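Local coordinates for putative dioxygenase (1H-3-hydroxy-4-oxoquinaldine 2,4-dioxygenase) (Mycobacteroides abscessus subsp. abscessus, PDB 6RA3), which cleaves the quinolone ring of the Pseudomonas quinolone signal with dioxygen, giving N-octanoylanthranilate and carbon monoxide, at residues A[133-138]-A[185-190]; A[209-214]-A[261-266]. All blocks are in the same frame, centred on the assembly; numbering follows the deposited sequence.

In the fold
The chain first builds most of an alpha/beta-hydrolase sheet, and contact 1 opens only after strand 116-120, where the chain leaves the sheet. Contact 1 closes a strand-free loop of 46 residues when helix 177-194 packs back against helix 129-137. The chain then re-enters the sheet at strand 209-214, where contact 2 opens. Helix 221-232 and strand 236-240 follow before helix 253-266 closes that second loop. The two loops lie in series and neither nest nor cross. Contact 1 joins two helices of the excursion, while contact 2 ties the last long helix to the sheet. Their centres are about 28 Å apart, on opposite sides of the chain's centre.

Contact 1. Residues A[133-138]-A[185-190]; sequences AALHGI and RVIDEA
L135 and H136 carry the side of 133-138 that meets 185-190. L135 comes first and points at the other helix. With CG anti to the carbonyl carbon (chi1 -69°), both its methyls reach that helix. L135 CD1 sits 3.3 Å from the backbone N of D188 and 3.6 Å from D188 CB. L135 CD1 also lies 3.7 Å from I187 CG2, and the two side chains cross at about a right angle. L135 CD2 shares this isoleucine, 3.8 Å from I187 CB. H136 follows at the more exposed border. H136 NE2 donates to D188 OD2 at 3.1 Å, with an N-H...O angle of 148°. The imidazole and carboxylate planes are perpendicular. The nitrogen meets OD2 from above the carboxylate plane, 57° out of it, and OD2 is tilted somewhat from the ring plane of H136. R192 makes a weak, long ion pair with the same OD2. I187 also touches F131, W31 and H97, the last a substrate-binding residue. The two helix segments run roughly antiparallel, and their axes come within 9.3 Å. This is helix-helix packing in the helical insertion after strand 116-120, consistent with the cap of an alpha/beta-hydrolase fold, beside the substrate site.

Contact 2. Residues A[209-214]-A[261-266]; sequences AIRHVF and IDLLAG
R211 lays one face of its guanidinium over L263, whose CB stands 4.1 Å above the plane, over the centre of the group. The two side chains slide past each other in opposite directions. Nearer the backbone, R211 CB meets L263 CD2 at 4.1 Å. The edge of the guanidinium goes to D262. R211 NH1 and NH2 both donate, end-on, to D262 OD2, 2.8 Å from NH1 and 3.1 Å from NH2, in a salt bridge. OD2 lies in the guanidinium plane, but that plane and the carboxylate are turned 48° apart. NH1 arrives on the anti side of OD2, and NH2 nearly along its C-O bond. R211 starts extended, with CG opposite the backbone N (chi1 179°), and bends at chi3 (-39°) on its way to the helix. NH1 also pairs with E259 and NE bonds to S237, so the group is held on several sides. D262 and E259 may offset the like charges of R211 and R239, which lie close together. At the start of the strand, A209 CB touches L263 CD1 at 4.2 Å. L263 also reaches A116 and M118 of the adjacent strand. Such packing of the C-terminal helix on the central sheet belongs to the layered alpha/beta-hydrolase fold.

Contact 1. Residues A[133-138]-A[185-190]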
loop_
_atom_site.group_PDB
_atom_site.type_symbol
_atom_site.label_atom_id
_atom_site.label_comp_id
_atom_site.label_asym_id
_atom_site.label_seq_id
_atom_site.Cartn_x
_atom_site.Cartn_y
_atom_site.Cartn_z
ATOM N N ALA A 133 -27.457 -10.655 22.767
ATOM C CA ALA A 133 -27.117 -9.706 23.827
ATOM C C ALA A 133 -25.875 -8.891 23.475
ATOM O O ALA A 133 -25.828 -7.685 23.736
ATOM C CB ALA A 133 -26.894 -10.456 25.144
ATOM N N ALA A 134 -24.849 -9.536 22.905
ATOM C CA ALA A 134 -23.636 -8.815 22.513
ATOM C C ALA A 134 -23.846 -7.998 21.244
ATOM O O ALA A 134 -23.266 -6.919 21.113
ATOM C CB ALA A 134 -22.466 -9.778 22.322
ATOM N N LEU A 135 -24.661 -8.497 20.305
ATOM C CA LEU A 135 -24.990 -7.740 19.104
ATOM C C LEU A 135 -25.618 -6.391 19.442
ATOM O O LEU A 135 -25.556 -5.451 18.635
ATOM C CB LEU A 135 -25.944 -8.542 18.219
ATOM C CG LEU A 135 -25.455 -9.805 17.496
ATOM C CD1 LEU A 135 -26.573 -10.435 16.661
ATOM C CD2 LEU A 135 -24.242 -9.517 16.593
ATOM N N HIS A 136 -26.266 -6.289 20.604
ATOM C CA HIS A 136 -26.830 -5.033 21.078
ATOM C C HIS A 136 -25.803 -4.225 21.853
ATOM O O HIS A 136 -25.769 -2.995 21.747
ATOM C CB HIS A 136 -28.065 -5.318 21.944
ATOM C CG HIS A 136 -29.212 -5.907 21.181
ATOM N ND1 HIS A 136 -30.210 -6.648 21.781
ATOM C CD2 HIS A 136 -29.516 -5.869 19.862
ATOM C CE1 HIS A 136 -31.081 -7.036 20.863
ATOM N NE2 HIS A 136 -30.681 -6.576 19.691
ATOM N N GLY A 137 -24.940 -4.898 22.612
ATOM C CA GLY A 137 -23.914 -4.190 23.355
ATOM C C GLY A 137 -22.967 -3.414 22.453
ATOM O O GLY A 137 -22.502 -2.334 22.812
ATOM N N ILE A 138 -22.659 -3.959 21.274
ATOM C CA ILE A 138 -21.787 -3.230 20.351
ATOM C C ILE A 138 -22.515 -2.127 19.600
ATOM O O ILE A 138 -21.859 -1.319 18.926
ATOM C CB ILE A 138 -21.092 -4.167 19.344
ATOM C CG1 ILE A 138 -22.115 -4.878 18.463
ATOM C CG2 ILE A 138 -20.155 -5.117 20.097
ATOM C CD1 ILE A 138 -21.544 -6.057 17.668
ATOM N N ARG A 185 -26.349 -4.634 14.143
ATOM C CA ARG A 185 -27.620 -4.519 13.445
ATOM C C ARG A 185 -27.790 -5.591 12.388
ATOM O O ARG A 185 -28.849 -6.230 12.296
ATOM C CB ARG A 185 -27.707 -3.157 12.751
ATOM C CG ARG A 185 -28.681 -2.204 13.298
ATOM C CD ARG A 185 -28.046 -0.876 13.496
ATOM N NE ARG A 185 -27.395 -0.323 12.303
ATOM C CZ ARG A 185 -26.380 0.534 12.371
ATOM N NH1 ARG A 185 -25.905 0.895 13.547
ATOM N NH2 ARG A 185 -25.811 1.005 11.270
ATOM N N VAL A 186 -26.802 -5.703 11.490
ATOM C CA VAL A 186 -26.976 -6.513 10.293
ATOM C C VAL A 186 -27.064 -7.987 10.670
ATOM O O VAL A 186 -27.930 -8.714 10.176
ATOM C CB VAL A 186 -25.840 -6.239 9.283
ATOM C CG1 VAL A 186 -25.883 -7.234 8.140
ATOM C CG2 VAL A 186 -25.970 -4.821 8.714
ATOM N N ILE A 187 -26.160 -8.443 11.542
ATOM C CA ILE A 187 -26.205 -9.818 12.036
ATOM C C ILE A 187 -27.507 -10.064 12.805
ATOM O O ILE A 187 -28.269 -10.993 12.498
ATOM C CB ILE A 187 -24.971 -10.105 12.907
ATOM C CG1 ILE A 187 -23.666 -9.891 12.101
ATOM C CG2 ILE A 187 -25.013 -11.519 13.437
ATOM C CD1 ILE A 187 -22.398 -9.979 12.948
ATOM N N ASP A 188 -27.790 -9.225 13.805
ATOM C CA ASP A 188 -29.030 -9.384 14.563
ATOM C C ASP A 188 -30.217 -9.513 13.619
ATOM O O ASP A 188 -31.042 -10.422 13.757
ATOM C CB ASP A 188 -29.199 -8.212 15.529
ATOM C CG ASP A 188 -30.349 -8.390 16.507
ATOM O OD1 ASP A 188 -30.518 -9.493 17.066
ATOM O OD2 ASP A 188 -31.051 -7.391 16.767
ATOM N N GLU A 189 -30.270 -8.671 12.589
ATOM C CA GLU A 189 -31.409 -8.693 11.678
ATOM C C GLU A 189 -31.424 -9.964 10.829
ATOM O O GLU A 189 -32.501 -10.478 10.493
ATOM C CB GLU A 189 -31.398 -7.464 10.776
ATOM C CG GLU A 189 -32.542 -7.394 9.753
ATOM C CD GLU A 189 -32.243 -6.442 8.605
ATOM O OE1 GLU A 189 -31.263 -5.663 8.714
ATOM O OE2 GLU A 189 -32.986 -6.464 7.598
ATOM N N ALA A 190 -30.248 -10.458 10.433
ATOM C CA ALA A 190 -30.194 -11.648 9.590
ATOM C C ALA A 190 -30.805 -12.851 10.316
ATOM O O ALA A 190 -31.592 -13.607 9.738
ATOM C CB ALA A 190 -28.744 -11.921 9.181
#

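Contact 2. Residues A[209-214]-A[261-266]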
loop_
_atom_site.group_PDB
_atom_site.type_symbol
_atom_site.label_atom_id
_atom_site.label_comp_id
_atom_site.label_asym_id
_atom_site.label_seq_id
_atom_site.Cartn_x
_atom_site.Cartn_y
_atom_site.Cartn_z
ATOM N N ALA A 209 -23.534 -26.353 -4.375
ATOM C CA ALA A 209 -22.848 -27.104 -3.329
ATOM C C ALA A 209 -22.352 -26.163 -2.245
ATOM O O ALA A 209 -21.653 -25.183 -2.524
ATOM C CB ALA A 209 -21.678 -27.881 -3.914
ATOM N N ILE A 210 -22.705 -26.453 -1.005
ATOM C CA ILE A 210 -22.323 -25.603 0.112
ATOM C C ILE A 210 -21.575 -26.443 1.127
ATOM O O ILE A 210 -21.978 -27.571 1.423
ATOM C CB ILE A 210 -23.558 -24.929 0.739
ATOM C CG1 ILE A 210 -24.219 -24.013 -0.286
ATOM C CG2 ILE A 210 -23.169 -24.201 1.987
ATOM C CD1 ILE A 210 -25.627 -23.575 0.068
ATOM N N ARG A 211 -20.491 -25.896 1.665
ATOM C CA ARG A 211 -19.708 -26.570 2.691
ATOM C C ARG A 211 -19.447 -25.602 3.830
ATOM O O ARG A 211 -18.901 -24.513 3.613
ATOM C CB ARG A 211 -18.376 -27.124 2.159
ATOM C CG ARG A 211 -17.545 -27.828 3.269
ATOM C CD ARG A 211 -16.439 -28.800 2.760
ATOM N NE ARG A 211 -16.842 -29.583 1.591
ATOM C CZ ARG A 211 -16.021 -30.336 0.860
ATOM N NH1 ARG A 211 -14.722 -30.436 1.167
ATOM N NH2 ARG A 211 -16.500 -31.002 -0.184
ATOM N N HIS A 212 -19.818 -26.006 5.041
ATOM C CA HIS A 212 -19.476 -25.271 6.247
ATOM C C HIS A 212 -18.310 -25.971 6.922
ATOM O O HIS A 212 -18.345 -27.186 7.140
ATOM C CB HIS A 212 -20.677 -25.169 7.193
ATOM C CG HIS A 212 -20.407 -24.382 8.433
ATOM N ND1 HIS A 212 -21.073 -24.611 9.616
ATOM C CD2 HIS A 212 -19.549 -23.363 8.677
ATOM C CE1 HIS A 212 -20.632 -23.776 10.540
ATOM N NE2 HIS A 212 -19.702 -23.012 9.996
ATOM N N VAL A 213 -17.261 -25.208 7.194
ATOM C CA VAL A 213 -16.082 -25.666 7.907
ATOM C C VAL A 213 -15.959 -24.797 9.143
ATOM O O VAL A 213 -16.071 -23.569 9.051
ATOM C CB VAL A 213 -14.814 -25.555 7.039
ATOM C CG1 VAL A 213 -13.617 -25.983 7.817
ATOM C CG2 VAL A 213 -14.950 -26.383 5.779
ATOM N N PHE A 214 -15.707 -25.420 10.289
ATOM C CA PHE A 214 -15.776 -24.694 11.546
ATOM C C PHE A 214 -14.962 -25.434 12.587
ATOM O O PHE A 214 -14.601 -26.596 12.411
ATOM C CB PHE A 214 -17.228 -24.530 11.999
ATOM C CG PHE A 214 -17.976 -25.837 12.129
ATOM C CD1 PHE A 214 -18.796 -26.289 11.101
ATOM C CD2 PHE A 214 -17.857 -26.608 13.280
ATOM C CE1 PHE A 214 -19.499 -27.492 11.224
ATOM C CE2 PHE A 214 -18.552 -27.811 13.409
ATOM C CZ PHE A 214 -19.374 -28.251 12.379
ATOM N N ILE A 261 -10.271 -26.331 -2.242
ATOM C CA ILE A 261 -9.865 -26.943 -3.504
ATOM C C ILE A 261 -10.676 -28.221 -3.736
ATOM O O ILE A 261 -11.270 -28.424 -4.808
ATOM C CB ILE A 261 -8.340 -27.177 -3.503
ATOM C CG1 ILE A 261 -7.620 -25.818 -3.623
ATOM C CG2 ILE A 261 -7.919 -28.087 -4.631
ATOM C CD1 ILE A 261 -6.305 -25.740 -2.890
ATOM N N ASP A 262 -10.795 -29.051 -2.694
ATOM C CA ASP A 262 -11.638 -30.249 -2.772
ATOM C C ASP A 262 -13.086 -29.906 -3.144
ATOM O O ASP A 262 -13.680 -30.528 -4.034
ATOM C CB ASP A 262 -11.594 -30.986 -1.441
ATOM C CG ASP A 262 -12.529 -32.178 -1.418
ATOM O OD1 ASP A 262 -12.133 -33.243 -1.938
ATOM O OD2 ASP A 262 -13.667 -32.043 -0.904
ATOM N N LEU A 263 -13.681 -28.930 -2.451
ATOM C CA LEU A 263 -15.042 -28.502 -2.770
ATOM C C LEU A 263 -15.178 -28.119 -4.236
ATOM O O LEU A 263 -16.143 -28.506 -4.914
ATOM C CB LEU A 263 -15.424 -27.315 -1.869
ATOM C CG LEU A 263 -16.765 -26.615 -2.151
ATOM C CD1 LEU A 263 -17.915 -27.587 -1.967
ATOM C CD2 LEU A 263 -16.952 -25.399 -1.225
ATOM N N LEU A 264 -14.219 -27.329 -4.735
ATOM C CA LEU A 264 -14.249 -26.901 -6.129
ATOM C C LEU A 264 -14.162 -28.107 -7.053
ATOM O O LEU A 264 -14.942 -28.239 -8.006
ATOM C CB LEU A 264 -13.096 -25.929 -6.389
ATOM C CG LEU A 264 -13.000 -25.290 -7.776
ATOM C CD1 LEU A 264 -12.438 -23.865 -7.684
ATOM C CD2 LEU A 264 -12.120 -26.121 -8.686
ATOM N N ALA A 265 -13.231 -29.017 -6.759
ATOM C CA ALA A 265 -13.032 -30.188 -7.607
ATOM C C ALA A 265 -14.331 -30.966 -7.761
ATOM O O ALA A 265 -14.729 -31.321 -8.882
ATOM C CB ALA A 265 -11.933 -31.061 -7.013
ATOM N N GLY A 266 -15.031 -31.195 -6.639
ATOM C CA GLY A 266 -16.280 -31.941 -6.670
ATOM C C GLY A 266 -17.336 -31.337 -7.571
ATOM O O GLY A 266 -18.200 -32.053 -8.083
#